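Local coordinates for protein ferulic acid esterase, AmCE1/Fae1A (Anaeromyces mucronatus, PDB 5CXX) that probably acts as a feruloyl esterase of the alpha/beta-hydrolase fold, releasing ferulic acid from its esters, and is captured here with ferulic acid bound, at residues 63-68 and 117-122; 123-128 and 159-164; 151-156 and 177-182; 165-170 and 205-210. All coordinates share one frame; numbering follows the deposited sequence.

Interaction 1 of 4, residues 63-68 and 117-122; sequences HGLMSY and EYYKGY. With FER (3-(4-hydroxy-3-methoxyphenyl)-2-propenoic acid), chain D.
L65, in the loop after strand 58-62, packs against Y118, Y119 and Y122 of helix 116-123 at the ferulate pocket of this alpha/beta-hydrolase. Its backbone N gives a nearly straight hydrogen bond (172°, 2.7 Å) to FER O1; M157 N also bonds the ligand, consistent with the oxyanion hole of this fold. The L65 side chain runs beside the ligand. CB lies 3.3 Å from FER O1, and CG stands at the edge of the Y118 ring, in its plane. Beyond it the branches part. CD1 pushes between two tyrosines, 3.6 Å from Y118 CE2 and over the face of Y122 in a CH-pi contact (25° off the normal). L65 CD2 lies 3.9 Å from Y119 CE1, at the edge of that ring, and also touches the ligand. Y119 turns one face to the methoxy group, with FER C10 over the ring centre and 3.3 Å above its plane, while its OH is hydrogen-bonded to S193. An alanine replacing Y119 would probably leave the methoxy carbon without this aromatic face and S193 without its hydroxyl partner. Y118 extends toward the loop, its CG trans to the backbone N (chi1 -179°). This brings its OH beside M66 and Y122: Y118 OH accepts a hydrogen bond from Y122 OH at 2.9 Å and a weak one from M66 N at 3.3 Å.

Interaction 2 of 4, residues 123-128 and 159-164; sequences DNFINE and ARTSLY
A salt bridge between D123, at the end of helix 116-123, and R160, on the helix that follows the probable nucleophile elbow, heads this contact at the border of the ferulate pocket. R160 reaches across with its chain extended from CG to NE, and a single nitrogen makes the direct bond: NH2 to D123 OD1, 2.8 Å long and nearly straight (168°). The bond lies in the guanidinium plane and uses the syn lone pair of OD1. Carboxylate and guanidinium planes are only 7° apart. Two waters widen this grip. One donates to D123 OD1 and to T161 OG1 while accepting from R160 NE at 2.9 Å; the other accepts from R160 NH2 and donates to D123 OD2 at 2.7 Å. With R160 NH1 bonded to P183 O as well, all three nitrogens of the guanidinium are held. The T161 hydroxyl that receives the first water is itself bonded to M157 O. An asparagine in place of D123 is likely to leave the arginine without its charged mate and to disturb both water bridges.

Below the polar layer the contact is apolar and looser. The T161 methyl CG2 faces F125 CD2 at 4.1 Å, and I126 CD1 meets Y164 CE2 at the same separation, the two side chains crossing at about a right angle. R160 itself touches the ferulic acid, which makes D123 a second-shell residue of the ferulate pocket, where two helices on one side of an alpha/beta-hydrolase sheet meet.

Interaction 3 of 4, residues 151-156 and 177-182; sequences ALCGFS and GAFAPA. With FER (3-(4-hydroxy-3-methoxyphenyl)-2-propenoic acid), chain D.
C153, G154 and F155 pair in parallel with G177, A178 and F179, the strand axes 4.8 Å apart and 5° from alignment, as neighbouring strands of a beta-alpha-beta crossover. G177 N bonds L152 O, F179 N bonds G154 O at 2.9 Å almost along the carbonyl direction, and G154 N adds a weak bond to G177 O. C153 and F179 project from the same face of the sheet: C153 CB packs 3.9 Å from F179 CZ, and the sulfur SG stands oblique to that ring, 5.2 Å from its centroid. The next aromatic on this face, F155, reaches A180 CB with CE1 at 4.1 Å. At S156 the chain leaves the sheet with a positive phi (59°), a strained turn held from both ends: S156 N bonds F179 O at 2.9 Å, and S156 O accepts from A182 N at 3.2 Å, the donor well above the carbonyl plane. A182 CB touches the ligand ring, 3.6 Å from FER C2. S156 OG is hydrogen-bonded to H253 NE2 and lies beside the ferulate carboxyl group, although the details are doubtful because the serine has two conformers. The geometry fits a nucleophile elbow, with S156 probably attacking the ester as part of a triad with H253 and D222.

Interaction 4 of 4, residues 165-170 and 205-210; sequences IGYMRS and FRAEIQ
Y167 and F205 form an edge-to-face pair where the last turn of helix 157-168, the crossover helix of an alpha/beta-hydrolase sheet, meets the loop leading to strand 213-219. The edge of F205 points at the face of Y167, with ring centroids 5.4 Å apart and planes at 77°; the closest atoms are F205 CE1 and Y167 CD1, at 3.8 Å. The first torsion of Y167 (chi1 -84°) swings the ring away from its own carbonyl carbon and toward the loop. A207 CB fills in beside the same ring, 3.8 Å from Y167 CD2, and also packs against buried S170. The S170 OG to I209 O bond lies on a carbonyl lone pair, but its length is doubtful because the serine has two conformers. F205 extends this tight part inward onto I235 and L236 of helix 228-238.

The rest thins toward solvent. R206 directs its side chain away from the helix, its NE bonded to D203 O, and faces Y167 and M168 mainly with its backbone. M168, bent at chi2 and chi3, swings its methyl CE back to 3.7 Å from R206 O. I209 is exposed. A water joins helix and loop at the polar end of Y167, whose OH also bonds S214 OG: Y167 OH donates to this water at 2.7 Å, and the water donates in turn to Q210 OE1 at 2.8 Å.

Overall arrangement
From the N terminus, interaction 1 closes first, bringing helix 116-123 back onto the loop that follows strand 58-62. The chain passes directly from 117-122 into 123-128, so interaction 2 opens next, touching interaction 1 and tying this region to helix 157-168. Interaction 3 crosses it: strand 150-155 precedes that helix and strand 175-179 follows it, so the helix packs over the strand pair it connects. Interaction 4 also crosses interaction 3, continuing along the same helix to its C-terminal end and closing the long excursion that contains strands 188-190 and 194-196. Interactions 1, 2 and 3 border the ferulate; interaction 4 lies remote from it.

Interaction 1 of 4, residues 63-68 and 117-122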
# COMPACT_ATOMS: atom_id res chain seq x y z
N HIS A 63 -1.43 -5.37 3.38
CA HIS A 63 -2.56 -6.24 3.12
C HIS A 63 -3.90 -5.73 3.61
O HIS A 63 -4.00 -4.68 4.27
CB HIS A 63 -2.25 -7.59 3.82
CG HIS A 63 -2.15 -7.49 5.33
ND1 HIS A 63 -3.27 -7.35 6.14
CD2 HIS A 63 -1.08 -7.53 6.16
CE1 HIS A 63 -2.89 -7.31 7.41
NE2 HIS A 63 -1.56 -7.41 7.45
N GLY A 64 -4.94 -6.49 3.30
CA GLY A 64 -6.29 -6.12 3.67
C GLY A 64 -6.78 -6.71 4.99
O GLY A 64 -6.02 -7.30 5.80
N LEU A 65 -8.07 -6.53 5.22
CA LEU A 65 -8.66 -6.96 6.47
C LEU A 65 -8.50 -8.47 6.60
O LEU A 65 -8.61 -9.22 5.62
CB LEU A 65 -10.18 -6.61 6.49
CG LEU A 65 -10.85 -6.31 7.80
CD1 LEU A 65 -10.23 -5.05 8.42
CD2 LEU A 65 -12.36 -6.23 7.58
N MET A 66 -8.28 -8.93 7.81
CA MET A 66 -8.26 -10.39 8.09
C MET A 66 -7.10 -11.14 7.40
O MET A 66 -7.09 -12.36 7.31
CB MET A 66 -9.60 -11.07 7.75
CG MET A 66 -10.81 -10.18 8.24
SD MET A 66 -12.22 -11.14 8.14
CE MET A 66 -13.48 -9.79 8.26
N SER A 67 -6.11 -10.39 6.93
CA SER A 67 -4.88 -10.93 6.29
C SER A 67 -3.68 -10.69 7.19
O SER A 67 -3.87 -10.19 8.31
CB SER A 67 -4.67 -10.29 4.91
OG SER A 67 -5.76 -10.78 4.12
N TYR A 68 -2.48 -11.03 6.69
CA TYR A 68 -1.26 -10.88 7.51
C TYR A 68 -0.07 -10.71 6.57
O TYR A 68 -0.28 -10.58 5.38
CB TYR A 68 -1.09 -12.07 8.48
CG TYR A 68 -0.87 -13.41 7.79
CD1 TYR A 68 -1.93 -14.04 7.13
CD2 TYR A 68 0.41 -14.04 7.79
CE1 TYR A 68 -1.73 -15.25 6.46
CE2 TYR A 68 0.62 -15.27 7.14
CZ TYR A 68 -0.46 -15.86 6.48
OH TYR A 68 -0.32 -17.06 5.81
N GLU A 117 -14.21 -2.11 16.33
CA GLU A 117 -13.08 -2.36 17.22
C GLU A 117 -11.94 -3.03 16.50
O GLU A 117 -10.79 -2.70 16.75
CB GLU A 117 -13.54 -3.23 18.41
CG GLU A 117 -12.43 -3.38 19.47
CD GLU A 117 -12.02 -2.04 20.11
OE1 GLU A 117 -12.85 -1.09 20.13
OE2 GLU A 117 -10.88 -1.96 20.62
N TYR A 118 -12.23 -3.95 15.59
CA TYR A 118 -11.12 -4.56 14.83
C TYR A 118 -10.43 -3.52 13.90
O TYR A 118 -9.20 -3.47 13.75
CB TYR A 118 -11.64 -5.81 14.04
CG TYR A 118 -10.56 -6.53 13.26
CD1 TYR A 118 -9.49 -7.16 13.93
CD2 TYR A 118 -10.65 -6.68 11.87
CE1 TYR A 118 -8.51 -7.81 13.20
CE2 TYR A 118 -9.70 -7.36 11.15
CZ TYR A 118 -8.61 -7.92 11.82
OH TYR A 118 -7.62 -8.56 11.06
N TYR A 119 -11.24 -2.64 13.27
CA TYR A 119 -10.62 -1.64 12.42
C TYR A 119 -9.62 -0.75 13.13
O TYR A 119 -8.67 -0.28 12.46
CB TYR A 119 -11.73 -0.74 11.82
CG TYR A 119 -12.86 -1.47 11.11
CD1 TYR A 119 -12.70 -2.72 10.50
CD2 TYR A 119 -14.10 -0.84 10.99
CE1 TYR A 119 -13.76 -3.35 9.87
CE2 TYR A 119 -15.14 -1.47 10.31
CZ TYR A 119 -14.96 -2.71 9.76
OH TYR A 119 -16.03 -3.33 9.14
N LYS A 120 -9.86 -0.45 14.41
CA LYS A 120 -8.95 0.45 15.15
C LYS A 120 -7.48 -0.00 15.08
O LYS A 120 -6.56 0.81 15.10
CB LYS A 120 -9.36 0.56 16.62
CG LYS A 120 -10.70 1.35 16.77
CD LYS A 120 -11.05 1.37 18.25
CE LYS A 120 -12.43 2.03 18.48
NZ LYS A 120 -12.82 1.87 19.91
N GLY A 121 -7.26 -1.32 15.05
CA GLY A 121 -5.90 -1.84 14.94
C GLY A 121 -5.21 -1.53 13.63
O GLY A 121 -3.98 -1.29 13.61
N TYR A 122 -5.98 -1.41 12.56
CA TYR A 122 -5.44 -0.96 11.30
C TYR A 122 -5.17 0.54 11.34
O TYR A 122 -4.16 1.03 10.80
CB TYR A 122 -6.43 -1.30 10.10
CG TYR A 122 -6.42 -2.79 9.83
CD1 TYR A 122 -7.13 -3.68 10.65
CD2 TYR A 122 -5.69 -3.29 8.71
CE1 TYR A 122 -7.05 -5.08 10.40
CE2 TYR A 122 -5.64 -4.69 8.45
CZ TYR A 122 -6.29 -5.53 9.31
OH TYR A 122 -6.24 -6.92 9.06
C4 FER D . -16.07 -2.57 5.45
C5 FER D . -16.06 -3.51 4.38
C6 FER D . -14.88 -4.05 3.96
C3 FER D . -14.83 -2.16 5.99
C2 FER D . -13.64 -2.71 5.60
C1 FER D . -13.65 -3.64 4.57
C10 FER D . -13.70 -0.68 7.34
C7 FER D . -12.36 -4.25 4.17
C8 FER D . -12.23 -5.37 3.45
C9 FER D . -10.83 -5.87 3.11
O1 FER D . -9.78 -5.28 3.50
O2 FER D . -10.73 -6.93 2.44
O4 FER D . -17.18 -1.97 5.95
O3 FER D . -14.96 -1.23 6.98

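Interaction 2 of 4, residues 123-128 and 159-164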
# COMPACT_ATOMS: atom_id res chain seq x y z
N ASP A 123 -6.10 1.27 11.96
CA ASP A 123 -5.87 2.73 12.10
C ASP A 123 -4.59 3.00 12.85
O ASP A 123 -3.83 3.94 12.54
CB ASP A 123 -7.03 3.41 12.84
CG ASP A 123 -8.39 3.19 12.18
OD1 ASP A 123 -8.37 2.94 10.94
OD2 ASP A 123 -9.40 3.31 12.89
N ASN A 124 -4.28 2.16 13.85
CA ASN A 124 -3.12 2.40 14.67
C ASN A 124 -1.82 2.10 13.96
O ASN A 124 -0.72 2.42 14.47
CB ASN A 124 -3.22 1.53 15.97
CG ASN A 124 -2.35 2.05 17.07
OD1 ASN A 124 -2.32 3.28 17.33
ND2 ASN A 124 -1.69 1.14 17.79
N PHE A 125 -1.91 1.50 12.77
CA PHE A 125 -0.74 1.20 11.99
C PHE A 125 0.04 2.48 11.61
O PHE A 125 1.26 2.38 11.42
CB PHE A 125 -1.11 0.42 10.70
CG PHE A 125 0.13 -0.05 9.96
CD1 PHE A 125 0.90 -1.09 10.50
CD2 PHE A 125 0.56 0.57 8.80
CE1 PHE A 125 2.09 -1.48 9.89
CE2 PHE A 125 1.71 0.18 8.19
CZ PHE A 125 2.50 -0.87 8.71
N ILE A 126 -0.62 3.63 11.59
CA ILE A 126 0.15 4.87 11.36
C ILE A 126 1.26 5.02 12.41
O ILE A 126 2.38 5.39 12.08
CB ILE A 126 -0.78 6.10 11.32
CG1 ILE A 126 0.03 7.36 10.91
CG2 ILE A 126 -1.44 6.37 12.72
CD1 ILE A 126 -0.95 8.54 10.57
N ASN A 127 1.01 4.63 13.65
CA ASN A 127 2.00 4.71 14.68
C ASN A 127 3.07 3.58 14.55
O ASN A 127 4.27 3.84 14.71
CB ASN A 127 1.33 4.65 16.08
CG ASN A 127 0.42 5.85 16.28
OD1 ASN A 127 0.89 6.97 16.04
ND2 ASN A 127 -0.87 5.65 16.57
N GLU A 128 2.61 2.37 14.21
CA GLU A 128 3.54 1.24 13.98
C GLU A 128 4.52 1.57 12.86
O GLU A 128 5.72 1.39 13.02
CB GLU A 128 2.74 -0.04 13.60
CG GLU A 128 3.64 -1.27 13.31
CD GLU A 128 4.38 -1.72 14.57
OE1 GLU A 128 4.02 -1.30 15.70
OE2 GLU A 128 5.36 -2.49 14.43
N ALA A 159 -5.31 -0.40 1.68
CA ALA A 159 -5.38 0.75 0.78
C ALA A 159 -6.04 1.97 1.49
O ALA A 159 -5.63 3.12 1.27
CB ALA A 159 -6.19 0.37 -0.46
N ARG A 160 -7.09 1.73 2.28
CA ARG A 160 -7.61 2.76 3.15
C ARG A 160 -6.52 3.30 4.07
O ARG A 160 -6.35 4.53 4.23
CB ARG A 160 -8.81 2.18 3.96
CG ARG A 160 -8.90 2.81 5.34
CD ARG A 160 -10.24 2.42 6.05
NE ARG A 160 -10.06 2.61 7.47
CZ ARG A 160 -11.10 2.60 8.32
NH1 ARG A 160 -12.36 2.45 7.87
NH2 ARG A 160 -10.87 2.73 9.63
N THR A 161 -5.72 2.36 4.63
CA THR A 161 -4.71 2.78 5.58
C THR A 161 -3.60 3.54 4.85
O THR A 161 -3.08 4.55 5.37
CB THR A 161 -4.14 1.52 6.31
OG1 THR A 161 -5.27 0.92 7.00
CG2 THR A 161 -3.05 1.92 7.33
N SER A 162 -3.25 3.10 3.64
CA SER A 162 -2.23 3.81 2.85
C SER A 162 -2.66 5.24 2.51
O SER A 162 -1.86 6.18 2.58
CB SER A 162 -1.93 3.07 1.54
OG SER A 162 -1.29 1.84 1.80
N LEU A 163 -3.94 5.41 2.15
CA LEU A 163 -4.40 6.76 1.81
C LEU A 163 -4.43 7.66 3.06
O LEU A 163 -4.05 8.84 3.00
CB LEU A 163 -5.83 6.73 1.24
CG LEU A 163 -5.86 6.29 -0.22
CD1 LEU A 163 -7.32 5.93 -0.67
CD2 LEU A 163 -5.31 7.43 -1.15
N TYR A 164 -4.87 7.09 4.19
CA TYR A 164 -4.94 7.86 5.42
C TYR A 164 -3.53 8.35 5.80
O TYR A 164 -3.32 9.53 6.12
CB TYR A 164 -5.55 6.98 6.52
CG TYR A 164 -5.53 7.58 7.90
CD1 TYR A 164 -6.22 8.76 8.18
CD2 TYR A 164 -4.91 6.88 8.92
CE1 TYR A 164 -6.22 9.28 9.47
CE2 TYR A 164 -4.91 7.41 10.25
CZ TYR A 164 -5.54 8.61 10.47
OH TYR A 164 -5.56 9.12 11.77
O HOH W 1 -7.42 2.19 8.51
O HOH W 2 -12.00 3.21 12.29
O HOH W 3 -4.98 6.64 14.07

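Interaction 3 of 4, residues 151-156 and 177-182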
# COMPACT_ATOMS: atom_id res chain seq x y z
N ALA A 151 7.53 4.90 -0.53
CA ALA A 151 6.19 4.64 -1.08
C ALA A 151 5.37 3.79 -0.15
O ALA A 151 5.92 2.99 0.63
CB ALA A 151 6.29 3.91 -2.43
N LEU A 152 4.05 4.01 -0.19
CA LEU A 152 3.14 3.29 0.69
C LEU A 152 1.93 2.90 -0.13
O LEU A 152 1.26 3.80 -0.70
CB LEU A 152 2.73 4.18 1.90
CG LEU A 152 1.73 3.51 2.87
CD1 LEU A 152 2.42 2.30 3.55
CD2 LEU A 152 1.35 4.56 3.93
N CYS A 153 1.67 1.59 -0.27
CA CYS A 153 0.51 1.18 -1.03
C CYS A 153 -0.14 -0.03 -0.35
O CYS A 153 0.39 -0.56 0.61
CB CYS A 153 0.86 0.86 -2.51
SG CYS A 153 2.11 -0.49 -2.72
N GLY A 154 -1.34 -0.38 -0.81
CA GLY A 154 -2.06 -1.42 -0.09
C GLY A 154 -3.30 -1.87 -0.85
O GLY A 154 -3.70 -1.24 -1.82
N PHE A 155 -3.88 -2.96 -0.35
CA PHE A 155 -5.12 -3.47 -0.87
C PHE A 155 -6.22 -3.37 0.18
O PHE A 155 -6.00 -3.75 1.32
CB PHE A 155 -4.92 -4.93 -1.24
CG PHE A 155 -6.20 -5.65 -1.63
CD1 PHE A 155 -6.94 -5.25 -2.73
CD2 PHE A 155 -6.59 -6.81 -0.90
CE1 PHE A 155 -8.08 -5.97 -3.12
CE2 PHE A 155 -7.76 -7.53 -1.30
CZ PHE A 155 -8.49 -7.10 -2.39
N SER A 156 -7.38 -2.84 -0.24
CA SER A 156 -8.63 -2.87 0.54
C SER A 156 -8.40 -2.19 1.87
O SER A 156 -8.15 -0.96 1.86
CB SER A 156 -9.18 -4.28 0.66
OG SER A 156 -10.55 -4.17 0.95
N GLY A 177 -0.38 4.51 -3.01
CA GLY A 177 -1.10 3.65 -3.92
C GLY A 177 -2.21 2.95 -3.18
O GLY A 177 -2.01 2.28 -2.16
N ALA A 178 -3.42 3.02 -3.72
CA ALA A 178 -4.56 2.48 -3.01
C ALA A 178 -5.33 1.57 -3.95
O ALA A 178 -6.02 2.09 -4.87
CB ALA A 178 -5.50 3.62 -2.48
N PHE A 179 -5.25 0.25 -3.76
CA PHE A 179 -5.93 -0.68 -4.67
C PHE A 179 -7.18 -1.17 -3.99
O PHE A 179 -7.11 -1.90 -2.99
CB PHE A 179 -4.97 -1.85 -5.05
CG PHE A 179 -3.53 -1.39 -5.33
CD1 PHE A 179 -3.28 -0.18 -5.98
CD2 PHE A 179 -2.44 -2.17 -4.85
CE1 PHE A 179 -1.99 0.28 -6.15
CE2 PHE A 179 -1.13 -1.72 -5.06
CZ PHE A 179 -0.89 -0.49 -5.71
N ALA A 180 -8.32 -0.68 -4.48
CA ALA A 180 -9.66 -1.00 -3.95
C ALA A 180 -9.78 -0.64 -2.47
O ALA A 180 -10.16 -1.50 -1.66
CB ALA A 180 -10.03 -2.48 -4.18
N PRO A 181 -9.54 0.62 -2.11
CA PRO A 181 -9.61 1.00 -0.68
C PRO A 181 -11.01 0.85 -0.04
O PRO A 181 -12.06 1.08 -0.64
CB PRO A 181 -9.19 2.50 -0.70
CG PRO A 181 -9.60 3.01 -2.10
CD PRO A 181 -9.16 1.78 -2.96
N ALA A 182 -10.96 0.41 1.22
CA ALA A 182 -12.15 0.15 2.02
C ALA A 182 -12.87 1.43 2.44
O ALA A 182 -12.23 2.50 2.54
CB ALA A 182 -11.68 -0.68 3.29
C4 FER D . -16.07 -2.57 5.45
C5 FER D . -16.06 -3.51 4.38
C6 FER D . -14.88 -4.05 3.96
C3 FER D . -14.83 -2.16 5.99
C2 FER D . -13.64 -2.71 5.60
C1 FER D . -13.65 -3.64 4.57
C10 FER D . -13.70 -0.68 7.34
C7 FER D . -12.36 -4.25 4.17
C8 FER D . -12.23 -5.37 3.45
C9 FER D . -10.83 -5.87 3.11
O1 FER D . -9.78 -5.28 3.50
O2 FER D . -10.73 -6.93 2.44
O4 FER D . -17.18 -1.97 5.95
O3 FER D . -14.96 -1.23 6.98

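Interaction 4 of 4, residues 165-170 and 205-210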
# COMPACT_ATOMS: atom_id res chain seq x y z
N ILE A 165 -2.59 7.41 5.83
CA ILE A 165 -1.25 7.78 6.26
C ILE A 165 -0.61 8.70 5.23
O ILE A 165 0.08 9.70 5.56
CB ILE A 165 -0.39 6.52 6.51
CG1 ILE A 165 -0.95 5.70 7.69
CG2 ILE A 165 1.07 6.96 6.77
CD1 ILE A 165 -0.30 4.27 7.74
N GLY A 166 -0.77 8.37 3.94
CA GLY A 166 -0.13 9.14 2.86
C GLY A 166 -0.62 10.58 2.80
O GLY A 166 0.15 11.46 2.36
N TYR A 167 -1.88 10.83 3.20
CA TYR A 167 -2.34 12.21 3.19
C TYR A 167 -2.10 12.88 4.54
O TYR A 167 -1.69 14.09 4.55
CB TYR A 167 -3.84 12.32 2.77
CG TYR A 167 -3.91 12.31 1.26
CD1 TYR A 167 -3.96 11.09 0.57
CD2 TYR A 167 -3.93 13.51 0.53
CE1 TYR A 167 -3.99 11.06 -0.83
CE2 TYR A 167 -3.94 13.51 -0.88
CZ TYR A 167 -3.98 12.26 -1.54
OH TYR A 167 -3.97 12.30 -2.93
N MET A 168 -2.24 12.16 5.66
CA MET A 168 -2.03 12.87 6.93
C MET A 168 -0.55 13.13 7.16
O MET A 168 -0.23 14.13 7.86
CB MET A 168 -2.58 12.08 8.13
CG MET A 168 -4.15 11.93 8.09
SD MET A 168 -5.12 13.50 7.98
CE MET A 168 -5.31 13.76 6.22
N ARG A 169 0.31 12.25 6.61
CA ARG A 169 1.76 12.41 6.78
C ARG A 169 2.44 12.35 5.42
O ARG A 169 3.44 11.60 5.20
CB ARG A 169 2.31 11.34 7.75
CG ARG A 169 1.93 11.56 9.23
CD ARG A 169 2.32 12.96 9.80
NE ARG A 169 3.76 13.24 9.61
CZ ARG A 169 4.66 12.98 10.54
NH1 ARG A 169 4.34 12.33 11.69
NH2 ARG A 169 5.96 13.33 10.33
N SER A 170 1.96 13.22 4.54
CA SER A 170 2.52 13.35 3.21
C SER A 170 3.96 13.87 3.26
O SER A 170 4.70 13.76 2.29
CB SER A 170 1.67 14.30 2.36
OG SER A 170 1.64 15.61 2.91
N PHE A 205 -9.70 15.59 3.92
CA PHE A 205 -8.99 14.52 3.17
C PHE A 205 -8.14 15.23 2.11
O PHE A 205 -8.54 15.39 0.94
CB PHE A 205 -10.01 13.56 2.57
CG PHE A 205 -9.41 12.30 1.98
CD1 PHE A 205 -8.07 11.98 2.14
CD2 PHE A 205 -10.25 11.44 1.31
CE1 PHE A 205 -7.59 10.75 1.59
CE2 PHE A 205 -9.79 10.22 0.78
CZ PHE A 205 -8.43 9.91 0.91
N ARG A 206 -6.99 15.74 2.54
CA ARG A 206 -6.10 16.59 1.72
C ARG A 206 -4.74 16.64 2.44
O ARG A 206 -4.61 16.24 3.61
CB ARG A 206 -6.69 18.00 1.52
CG ARG A 206 -6.87 18.75 2.83
CD ARG A 206 -7.25 20.20 2.63
NE ARG A 206 -8.50 20.37 1.93
CZ ARG A 206 -8.61 20.97 0.73
NH1 ARG A 206 -7.50 21.37 0.08
NH2 ARG A 206 -9.79 21.14 0.18
N ALA A 207 -3.73 17.15 1.76
CA ALA A 207 -2.38 17.24 2.31
C ALA A 207 -1.88 18.62 2.07
O ALA A 207 -2.19 19.20 1.02
CB ALA A 207 -1.50 16.27 1.61
N GLU A 208 -1.08 19.14 2.98
CA GLU A 208 -0.45 20.40 2.70
C GLU A 208 0.60 20.15 1.61
O GLU A 208 0.36 20.66 0.50
CB GLU A 208 0.12 21.01 3.96
CG GLU A 208 0.19 22.49 3.88
CD GLU A 208 0.47 23.11 5.22
OE1 GLU A 208 0.26 22.44 6.26
OE2 GLU A 208 0.93 24.24 5.28
N ILE A 209 1.69 19.38 1.87
CA ILE A 209 2.65 18.99 0.79
C ILE A 209 2.07 17.84 -0.02
O ILE A 209 1.69 16.81 0.56
CB ILE A 209 4.12 18.69 1.30
CG1 ILE A 209 5.04 18.28 0.11
CG2 ILE A 209 4.15 17.64 2.41
CD1 ILE A 209 6.62 18.36 0.51
N GLN A 210 1.92 18.03 -1.34
CA GLN A 210 1.18 17.04 -2.16
C GLN A 210 1.97 15.75 -2.33
O GLN A 210 3.19 15.82 -2.55
CB GLN A 210 0.89 17.60 -3.57
CG GLN A 210 -0.25 18.61 -3.55
CD GLN A 210 -1.57 17.97 -3.08
OE1 GLN A 210 -2.20 17.22 -3.83
NE2 GLN A 210 -1.95 18.25 -1.84
O HOH W 4 -2.85 14.53 -4.02